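Local structure of COG0778: Nitroreductase (Streptococcus pneumoniae, 2B67) at residues R54-E59 with E166-E171; A80-T85 with F174-L179; K17-K22 with L179-Y184. The protein probably works as an FMN-dependent oxidoreductase of the nitroreductase family, a dimer that passes electrons from a reduced nicotinamide cofactor to its substrate through the flavin. One frame throughout, in Å; residues are numbered along the deposited sequence. Where two conformers were deposited one is given.

Contact 2 is the buried one: two neighbouring central strands of the antiparallel sheet, 77-84 and 174-183, joined by backbone hydrogen bonds, aromatic packing and one buried polar cluster. Contact 1 lies at the surface, where the start of helix 57-61 meets the end of helix 161-168 through aliphatic stems and a long ion pair; Leu168 and Ile170 carry it down onto Ala80 and Phe82 of contact 2. Contact 3 uses the later half of strand 174-183, sharing Leu179 with contact 2, and is partly buried. There a loop without regular structure is held by a single direct backbone bond, a water, Phe19 packed on the strand and a lysine lying over a tyrosine, and reaches FMN through Lys17.

Contact 1 (R54-E59 with E166-E171)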
loop_
_atom_site.group_PDB
_atom_site.type_symbol
_atom_site.label_atom_id
_atom_site.label_comp_id
_atom_site.label_asym_id
_atom_site.label_seq_id
_atom_site.Cartn_x
_atom_site.Cartn_y
_atom_site.Cartn_z
ATOM N N ARG A 54 -2.261 -21.530 -9.380
ATOM C CA ARG A 54 -2.188 -22.872 -8.811
ATOM C C ARG A 54 -1.710 -23.865 -9.865
ATOM O O ARG A 54 -1.215 -24.926 -9.527
ATOM C CB ARG A 54 -3.561 -23.340 -8.277
ATOM C CG ARG A 54 -3.910 -22.759 -6.944
ATOM C CD ARG A 54 -5.281 -23.287 -6.406
ATOM N NE ARG A 54 -5.662 -22.554 -5.188
ATOM C CZ ARG A 54 -5.268 -22.856 -3.939
ATOM N NH1 ARG A 54 -5.683 -22.087 -2.948
ATOM N NH2 ARG A 54 -4.469 -23.901 -3.670
ATOM N N GLU A 55 -1.893 -23.520 -11.132
ATOM C CA GLU A 55 -1.496 -24.387 -12.218
ATOM C C GLU A 55 -0.219 -23.964 -12.930
ATOM O O GLU A 55 0.564 -24.836 -13.282
ATOM C CB GLU A 55 -2.628 -24.583 -13.233
ATOM C CG GLU A 55 -3.228 -25.972 -13.163
ATOM C CD GLU A 55 -4.477 -26.017 -12.320
ATOM O OE1 GLU A 55 -4.395 -26.462 -11.143
ATOM O OE2 GLU A 55 -5.543 -25.592 -12.847
ATOM N N LYS A 56 -0.019 -22.657 -13.138
ATOM C CA LYS A 56 1.118 -22.119 -13.917
ATOM C C LYS A 56 2.353 -21.712 -13.078
ATOM O O LYS A 56 3.196 -20.935 -13.531
ATOM C CB LYS A 56 0.659 -20.947 -14.827
ATOM C CG LYS A 56 -0.401 -21.383 -15.882
ATOM C CD LYS A 56 -0.729 -20.269 -16.869
ATOM C CE LYS A 56 -1.392 -20.831 -18.147
ATOM N NZ LYS A 56 -2.840 -21.226 -17.926
ATOM N N ASN A 57 2.462 -22.268 -11.872
ATOM C CA ASN A 57 3.512 -21.877 -10.946
ATOM C C ASN A 57 4.921 -22.087 -11.467
ATOM O O ASN A 57 5.779 -21.242 -11.250
ATOM C CB ASN A 57 3.372 -22.589 -9.615
ATOM C CG ASN A 57 2.020 -22.344 -8.978
ATOM O OD1 ASN A 57 1.901 -21.607 -8.003
ATOM N ND2 ASN A 57 1.001 -22.950 -9.542
ATOM N N ALA A 58 5.165 -23.217 -12.117
ATOM C CA ALA A 58 6.521 -23.529 -12.596
ATOM C C ALA A 58 6.955 -22.570 -13.706
ATOM O O ALA A 58 8.105 -22.153 -13.734
ATOM C CB ALA A 58 6.617 -24.986 -13.079
ATOM N N GLU A 59 6.030 -22.301 -14.634
ATOM C CA GLU A 59 6.179 -21.316 -15.703
ATOM C C GLU A 59 6.482 -19.937 -15.110
ATOM O O GLU A 59 7.494 -19.306 -15.438
ATOM C CB GLU A 59 4.875 -21.222 -16.514
ATOM C CG GLU A 59 4.883 -21.839 -17.927
ATOM C CD GLU A 59 4.084 -21.004 -18.948
ATOM O OE1 GLU A 59 4.709 -20.398 -19.859
ATOM O OE2 GLU A 59 2.835 -20.938 -18.832
ATOM N N GLU A 166 1.846 -12.677 -20.732
ATOM C CA GLU A 166 1.934 -13.786 -21.676
ATOM C C GLU A 166 1.863 -15.135 -20.950
ATOM O O GLU A 166 0.986 -15.943 -21.224
ATOM C CB GLU A 166 3.240 -13.628 -22.462
ATOM C CG GLU A 166 3.603 -14.731 -23.416
ATOM C CD GLU A 166 4.736 -14.317 -24.346
ATOM O OE1 GLU A 166 4.559 -14.495 -25.585
ATOM O OE2 GLU A 166 5.788 -13.785 -23.857
ATOM N N VAL A 167 2.754 -15.348 -19.981
ATOM C CA VAL A 167 2.769 -16.559 -19.164
ATOM C C VAL A 167 1.436 -16.850 -18.445
ATOM O O VAL A 167 0.975 -17.984 -18.422
ATOM C CB VAL A 167 3.952 -16.509 -18.166
ATOM C CG1 VAL A 167 3.918 -17.647 -17.177
ATOM C CG2 VAL A 167 5.287 -16.513 -18.929
ATOM N N LEU A 168 0.810 -15.831 -17.869
ATOM C CA LEU A 168 -0.424 -16.034 -17.122
ATOM C C LEU A 168 -1.703 -15.845 -17.941
ATOM O O LEU A 168 -2.803 -15.987 -17.393
ATOM C CB LEU A 168 -0.454 -15.126 -15.873
ATOM C CG LEU A 168 0.657 -15.342 -14.850
ATOM C CD1 LEU A 168 0.432 -14.568 -13.559
ATOM C CD2 LEU A 168 0.783 -16.811 -14.549
ATOM N N GLU A 169 -1.557 -15.510 -19.226
ATOM C CA GLU A 169 -2.687 -15.311 -20.139
ATOM C C GLU A 169 -3.656 -14.246 -19.629
ATOM O O GLU A 169 -4.859 -14.491 -19.474
ATOM C CB GLU A 169 -3.422 -16.636 -20.448
ATOM C CG GLU A 169 -2.476 -17.717 -20.944
ATOM C CD GLU A 169 -3.158 -19.070 -21.209
ATOM O OE1 GLU A 169 -4.335 -19.286 -20.782
ATOM O OE2 GLU A 169 -2.482 -19.925 -21.846
ATOM N N ILE A 170 -3.117 -13.059 -19.375
ATOM C CA ILE A 170 -3.908 -11.937 -18.888
ATOM C C ILE A 170 -3.754 -10.785 -19.890
ATOM O O ILE A 170 -2.643 -10.500 -20.332
ATOM C CB ILE A 170 -3.390 -11.461 -17.501
ATOM C CG1 ILE A 170 -3.436 -12.588 -16.454
ATOM C CG2 ILE A 170 -4.094 -10.158 -17.118
ATOM C CD1 ILE A 170 -4.877 -13.039 -15.984
ATOM N N GLU A 171 -4.859 -10.124 -20.222
ATOM C CA GLU A 171 -4.859 -8.954 -21.114
ATOM C C GLU A 171 -3.836 -7.870 -20.762
ATOM O O GLU A 171 -3.675 -7.511 -19.575
ATOM C CB GLU A 171 -6.266 -8.329 -21.196
ATOM C CG GLU A 171 -7.301 -9.212 -21.895
ATOM C CD GLU A 171 -6.975 -9.525 -23.370
ATOM O OE1 GLU A 171 -6.315 -8.699 -24.053
ATOM O OE2 GLU A 171 -7.396 -10.608 -23.844
#
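Lys56, at the N-cap position of helix 57-61, reaches across to the last turn of helix 161-168 and its exit at Glu169. Its CB rests 4.1 Å from Leu168 CD2. Farther out, the aliphatic stem runs past the backbone, with Lys56 CD 3.2 Å from Val167 O. The chain stays extended until its last torsion, where a bend (chi4 75°) turns the ammonium aside and leaves Lys56 NZ 3.8 Å from Glu169 OE1, a long, and so probably weak, salt bridge. The two side chains cross at about a right angle. In the first turn of the helix, Glu59, in the conformer given, slides past Val167 in the opposite direction: Glu59 CB is 3.8 Å from Val167 CG1, the branch anti to the backbone N (chi1 173°). Glu169 is the first residue out of its helix, with positive phi in a Schellman motif, and the end of its side chain comes nearer to Lys56.

Beneath these surface side chains, Leu168 points its CB away from helix 57-61 while CD2 returns to Lys56; it also packs on Val53 and Ala80, and Ile170 covers Val51 and Phe82. Arg204 of the second subunit donates hydrogen bonds to the carbonyls of Leu168 and Glu169. The contact therefore sits at a corner where two helix ends meet above strands 48-53 and 77-84, beside the dimer partner's C-terminus.

Contact 2 (A80-T85 with F174-L179); sequences ALFTDT and FRPELL
The Phe82 ring has Pro176 over one face and the Phe174-Arg175 peptide at its edge. Pro176 CB stands 4.3 Å from the ring centroid and 25° off the normal, a CH-pi contact, while the Phe174 side chain crosses that of Phe82 at about a right angle, its CB 3.8 Å from Phe82 CD2. The Asp84 carboxylate approaches the Phe174 ring with the two planes 38° apart; its charge is met by Arg173 and Arg90. The guanidinium of Arg175 holds Glu177 OE2 at its edge, in plane, through both NE and NH1.

These side chains belong to two antiparallel strands, 80-84 and 174-179, in the middle of the four-stranded sheet of the nitroreductase alpha-beta fold. Thr83 and Arg175 form a hydrogen-bonded pair with a bond each way. Between Phe82 and Leu81 the register slips by one: Leu81 O takes a bond from Glu177 N at 2.8 Å and a weak one from Leu178 N at 3.5 Å, a classic beta bulge.

Glu177, the extra residue, sends its carboxylate to the Thr83 side of the sheet. Thr83 OG1 donates to the anti lone pair of Glu177 OE2 at 2.7 Å, and Arg175 NE reaches the same oxygen at 2.6 Å from above the carboxylate plane. Three donors thus grip one buried oxygen, with Leu131 of helix 124-148 packed against all three residues. Farther along that side, Leu178 approaches the FMN and packs on Leu133 of the second subunit.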
loop_
_atom_site.group_PDB
_atom_site.type_symbol
_atom_site.label_atom_id
_atom_site.label_comp_id
_atom_site.label_asym_id
_atom_site.label_seq_id
_atom_site.Cartn_x
_atom_site.Cartn_y
_atom_site.Cartn_z
ATOM N N ALA A 80 -0.533 -13.218 -8.434
ATOM C CA ALA A 80 -0.027 -12.103 -9.203
ATOM C C ALA A 80 -0.999 -10.935 -9.110
ATOM O O ALA A 80 -2.127 -11.044 -9.561
ATOM C CB ALA A 80 0.192 -12.515 -10.668
ATOM N N LEU A 81 -0.565 -9.822 -8.516
ATOM C CA LEU A 81 -1.405 -8.633 -8.382
ATOM C C LEU A 81 -1.167 -7.748 -9.591
ATOM O O LEU A 81 -0.033 -7.298 -9.825
ATOM C CB LEU A 81 -1.080 -7.850 -7.096
ATOM C CG LEU A 81 -1.745 -6.486 -6.869
ATOM C CD1 LEU A 81 -3.285 -6.602 -6.866
ATOM C CD2 LEU A 81 -1.305 -5.928 -5.532
ATOM N N PHE A 82 -2.236 -7.506 -10.351
ATOM C CA PHE A 82 -2.198 -6.622 -11.541
ATOM C C PHE A 82 -2.991 -5.342 -11.235
ATOM O O PHE A 82 -3.901 -5.332 -10.382
ATOM C CB PHE A 82 -2.873 -7.290 -12.768
ATOM C CG PHE A 82 -2.071 -8.417 -13.389
ATOM C CD1 PHE A 82 -1.988 -9.657 -12.759
ATOM C CD2 PHE A 82 -1.385 -8.224 -14.587
ATOM C CE1 PHE A 82 -1.252 -10.680 -13.324
ATOM C CE2 PHE A 82 -0.659 -9.246 -15.167
ATOM C CZ PHE A 82 -0.590 -10.484 -14.530
ATOM N N THR A 83 -2.675 -4.271 -11.949
ATOM C CA THR A 83 -3.488 -3.077 -11.872
ATOM C C THR A 83 -3.955 -2.727 -13.284
ATOM O O THR A 83 -3.290 -3.064 -14.271
ATOM C CB THR A 83 -2.712 -1.905 -11.284
ATOM O OG1 THR A 83 -1.471 -1.795 -11.986
ATOM C CG2 THR A 83 -2.410 -2.142 -9.799
ATOM N N ASP A 84 -5.086 -2.028 -13.339
ATOM C CA ASP A 84 -5.759 -1.629 -14.567
ATOM C C ASP A 84 -5.164 -0.373 -15.140
ATOM O O ASP A 84 -5.392 0.717 -14.615
ATOM C CB ASP A 84 -7.251 -1.372 -14.265
ATOM C CG ASP A 84 -8.148 -1.505 -15.501
ATOM O OD1 ASP A 84 -7.654 -1.305 -16.641
ATOM O OD2 ASP A 84 -9.363 -1.780 -15.313
ATOM N N THR A 85 -4.439 -0.502 -16.246
ATOM C CA THR A 85 -3.836 0.658 -16.848
ATOM C C THR A 85 -4.840 1.527 -17.611
ATOM O O THR A 85 -4.501 2.645 -17.973
ATOM C CB THR A 85 -2.682 0.303 -17.799
ATOM O OG1 THR A 85 -3.222 -0.409 -18.927
ATOM C CG2 THR A 85 -1.613 -0.576 -17.049
ATOM N N PHE A 174 -3.872 -4.966 -18.274
ATOM C CA PHE A 174 -3.449 -5.173 -16.882
ATOM C C PHE A 174 -1.932 -5.331 -16.777
ATOM O O PHE A 174 -1.346 -6.187 -17.460
ATOM C CB PHE A 174 -4.195 -6.386 -16.312
ATOM C CG PHE A 174 -5.655 -6.140 -16.216
ATOM C CD1 PHE A 174 -6.506 -6.484 -17.283
ATOM C CD2 PHE A 174 -6.186 -5.461 -15.101
ATOM C CE1 PHE A 174 -7.914 -6.169 -17.214
ATOM C CE2 PHE A 174 -7.562 -5.155 -15.023
ATOM C CZ PHE A 174 -8.429 -5.491 -16.082
ATOM N N ARG A 175 -1.283 -4.499 -15.957
ATOM C CA ARG A 175 0.162 -4.652 -15.762
ATOM C C ARG A 175 0.474 -5.304 -14.414
ATOM O O ARG A 175 -0.207 -5.031 -13.402
ATOM C CB ARG A 175 0.908 -3.328 -15.899
ATOM C CG ARG A 175 0.584 -2.358 -14.804
ATOM C CD ARG A 175 1.569 -1.197 -14.792
ATOM N NE ARG A 175 1.580 -0.500 -13.503
ATOM C CZ ARG A 175 2.166 0.686 -13.300
ATOM N NH1 ARG A 175 2.132 1.260 -12.099
ATOM N NH2 ARG A 175 2.738 1.335 -14.323
ATOM N N PRO A 176 1.466 -6.200 -14.405
ATOM C CA PRO A 176 1.797 -6.869 -13.161
ATOM C C PRO A 176 2.498 -5.899 -12.215
ATOM O O PRO A 176 3.371 -5.126 -12.632
ATOM C CB PRO A 176 2.706 -8.035 -13.602
ATOM C CG PRO A 176 3.246 -7.634 -14.948
ATOM C CD PRO A 176 2.253 -6.689 -15.560
ATOM N N GLU A 177 2.075 -5.888 -10.965
ATOM C CA GLU A 177 2.753 -5.037 -9.975
ATOM C C GLU A 177 3.685 -5.809 -9.042
ATOM O O GLU A 177 4.793 -5.344 -8.732
ATOM C CB GLU A 177 1.716 -4.267 -9.142
ATOM C CG GLU A 177 0.854 -3.292 -9.987
ATOM C CD GLU A 177 1.562 -1.990 -10.351
ATOM O OE1 GLU A 177 2.739 -1.776 -9.987
ATOM O OE2 GLU A 177 0.935 -1.172 -11.030
ATOM N N LEU A 178 3.223 -6.979 -8.597
ATOM C CA LEU A 178 3.832 -7.750 -7.481
ATOM C C LEU A 178 3.435 -9.208 -7.619
ATOM O O LEU A 178 2.320 -9.512 -8.079
ATOM C CB LEU A 178 3.222 -7.294 -6.121
ATOM C CG LEU A 178 3.546 -5.949 -5.476
ATOM C CD1 LEU A 178 2.749 -5.748 -4.172
ATOM C CD2 LEU A 178 5.068 -5.788 -5.222
ATOM N N LEU A 179 4.309 -10.098 -7.154
ATOM C CA LEU A 179 3.949 -11.496 -6.935
ATOM C C LEU A 179 3.917 -11.698 -5.424
ATOM O O LEU A 179 4.848 -11.311 -4.729
ATOM C CB LEU A 179 4.969 -12.477 -7.577
ATOM C CG LEU A 179 5.275 -12.323 -9.077
ATOM C CD1 LEU A 179 6.214 -13.457 -9.555
ATOM C CD2 LEU A 179 3.974 -12.282 -9.947
#

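Contact 3 (K17-K22 with L179-Y184)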
loop_
_atom_site.group_PDB
_atom_site.type_symbol
_atom_site.label_atom_id
_atom_site.label_comp_id
_atom_site.label_asym_id
_atom_site.label_seq_id
_atom_site.Cartn_x
_atom_site.Cartn_y
_atom_site.Cartn_z
ATOM N N LYS A 17 9.885 -17.211 3.154
ATOM C CA LYS A 17 10.658 -17.667 2.017
ATOM C C LYS A 17 10.696 -19.186 1.866
ATOM O O LYS A 17 10.999 -19.675 0.800
ATOM C CB LYS A 17 12.053 -17.075 2.077
ATOM C CG LYS A 17 12.027 -15.577 1.752
ATOM C CD LYS A 17 13.301 -14.843 2.084
ATOM C CE LYS A 17 12.944 -13.377 2.307
ATOM N NZ LYS A 17 13.724 -12.486 1.386
ATOM N N HIS A 18 10.353 -19.932 2.916
ATOM C CA HIS A 18 10.362 -21.388 2.825
ATOM C C HIS A 18 9.059 -21.887 3.391
ATOM O O HIS A 18 8.650 -21.485 4.483
ATOM C CB HIS A 18 11.581 -21.993 3.544
ATOM C CG HIS A 18 12.899 -21.537 2.983
ATOM N ND1 HIS A 18 13.692 -20.598 3.612
ATOM C CD2 HIS A 18 13.535 -21.856 1.827
ATOM C CE1 HIS A 18 14.770 -20.373 2.879
ATOM N NE2 HIS A 18 14.701 -21.126 1.793
ATOM N N PHE A 19 8.401 -22.749 2.625
ATOM C CA PHE A 19 7.043 -23.183 2.894
ATOM C C PHE A 19 7.010 -24.702 3.161
ATOM O O PHE A 19 7.792 -25.453 2.593
ATOM C CB PHE A 19 6.161 -22.880 1.690
ATOM C CG PHE A 19 6.114 -21.410 1.316
ATOM C CD1 PHE A 19 6.907 -20.907 0.270
ATOM C CD2 PHE A 19 5.297 -20.541 2.007
ATOM C CE1 PHE A 19 6.871 -19.508 -0.080
ATOM C CE2 PHE A 19 5.250 -19.134 1.672
ATOM C CZ PHE A 19 6.025 -18.650 0.606
ATOM N N THR A 20 6.076 -25.122 4.004
ATOM C CA THR A 20 5.803 -26.529 4.223
ATOM C C THR A 20 4.986 -27.018 3.030
ATOM O O THR A 20 4.665 -26.233 2.122
ATOM C CB THR A 20 5.018 -26.748 5.539
ATOM O OG1 THR A 20 3.661 -26.330 5.366
ATOM C CG2 THR A 20 5.656 -25.974 6.688
ATOM N N ASP A 21 4.657 -28.306 3.044
ATOM C CA ASP A 21 3.828 -28.923 2.012
ATOM C C ASP A 21 2.332 -28.896 2.321
ATOM O O ASP A 21 1.540 -29.456 1.559
ATOM C CB ASP A 21 4.300 -30.369 1.779
ATOM C CG ASP A 21 5.769 -30.432 1.442
ATOM O OD1 ASP A 21 6.137 -29.883 0.382
ATOM O OD2 ASP A 21 6.563 -30.978 2.263
ATOM N N LYS A 22 1.940 -28.254 3.425
ATOM C CA LYS A 22 0.524 -28.112 3.748
ATOM C C LYS A 22 -0.214 -27.372 2.628
ATOM O O LYS A 22 0.252 -26.334 2.120
ATOM C CB LYS A 22 0.311 -27.370 5.097
ATOM C CG LYS A 22 -1.187 -27.242 5.486
ATOM C CD LYS A 22 -1.396 -26.589 6.843
ATOM C CE LYS A 22 -2.864 -26.376 7.123
ATOM N NZ LYS A 22 -3.048 -25.592 8.393
ATOM N N LEU A 179 4.309 -10.098 -7.154
ATOM C CA LEU A 179 3.949 -11.496 -6.935
ATOM C C LEU A 179 3.917 -11.698 -5.424
ATOM O O LEU A 179 4.848 -11.311 -4.729
ATOM C CB LEU A 179 4.969 -12.477 -7.577
ATOM C CG LEU A 179 5.275 -12.323 -9.077
ATOM C CD1 LEU A 179 6.214 -13.457 -9.555
ATOM C CD2 LEU A 179 3.974 -12.282 -9.947
ATOM N N ILE A 180 2.852 -12.301 -4.929
ATOM C CA ILE A 180 2.701 -12.588 -3.510
ATOM C C ILE A 180 2.671 -14.086 -3.394
ATOM O O ILE A 180 1.665 -14.705 -3.786
ATOM C CB ILE A 180 1.328 -12.125 -2.931
ATOM C CG1 ILE A 180 0.851 -10.792 -3.527
ATOM C CG2 ILE A 180 1.363 -12.173 -1.403
ATOM C CD1 ILE A 180 1.268 -9.630 -2.846
ATOM N N THR A 181 3.733 -14.672 -2.854
ATOM C CA THR A 181 3.716 -16.107 -2.593
ATOM C C THR A 181 2.882 -16.408 -1.365
ATOM O O THR A 181 2.851 -15.624 -0.421
ATOM C CB THR A 181 5.114 -16.667 -2.395
ATOM O OG1 THR A 181 5.793 -15.895 -1.388
ATOM C CG2 THR A 181 5.897 -16.631 -3.769
ATOM N N VAL A 182 2.206 -17.550 -1.381
ATOM C CA VAL A 182 1.273 -17.887 -0.299
ATOM C C VAL A 182 1.501 -19.310 0.158
ATOM O O VAL A 182 1.581 -20.228 -0.662
ATOM C CB VAL A 182 -0.191 -17.668 -0.713
ATOM C CG1 VAL A 182 -1.103 -17.879 0.501
ATOM C CG2 VAL A 182 -0.372 -16.209 -1.241
ATOM N N GLY A 183 1.669 -19.482 1.459
ATOM C CA GLY A 183 1.873 -20.809 1.999
ATOM C C GLY A 183 2.133 -20.787 3.473
ATOM O O GLY A 183 2.314 -19.731 4.088
ATOM N N TYR A 184 2.177 -21.977 4.055
ATOM C CA TYR A 184 2.522 -22.111 5.456
ATOM C C TYR A 184 4.024 -22.176 5.595
ATOM O O TYR A 184 4.704 -22.766 4.749
ATOM C CB TYR A 184 1.845 -23.355 6.013
ATOM C CG TYR A 184 0.351 -23.219 5.997
ATOM C CD1 TYR A 184 -0.400 -23.691 4.920
ATOM C CD2 TYR A 184 -0.318 -22.589 7.051
ATOM C CE1 TYR A 184 -1.798 -23.578 4.919
ATOM C CE2 TYR A 184 -1.700 -22.468 7.050
ATOM C CZ TYR A 184 -2.434 -22.959 5.984
ATOM O OH TYR A 184 -3.811 -22.826 5.972
HETATM O O HOH W 1 2.196 -24.415 2.474
#
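Lys22 lies across one face of the Tyr184 ring, its CD 3.6 Å from the ring centroid and only 14° off the normal. With CG anti to the backbone N (chi1 -178°) and every later torsion extended, the chain runs from the CD1 rim across the ring, and NZ ends 4.0 Å from the centroid in a cation-pi contact. Phe19 is the other large contact: its ring runs along the strand, with Thr181 OG1 at the ring edge by CZ. Gly183, having no side chain, sets its CA directly against the ring, 3.4 Å from Phe19 CD2.

The backbones meet where Thr20 N donates to Tyr184 O at 2.8 Å, the donor tilted 32° from the carbonyl plane. The same oxygen also lies 3.0 Å from Phe19 CA. One water completes the seam: it accepts from Tyr184 N at 2.9 Å and donates to Thr20 O and Lys22 O.

Behind these, Thr20 OG1 accepts from Lys22 N in an ST turn, which probably helps to set Lys22 beside the tyrosine. Outward again, His18 bonds through its backbone to Asp186, and Lys17 NZ hydrogen-bonds to O2 of FMN. Loop 17-22 is thus tied to the end of strand 174-183 by two kinds of chemistry: directional backbone and water bonds at the join, and at the rim a lysine that meets the ring with both its apolar stem (CH-pi) and its ammonium (cation-pi).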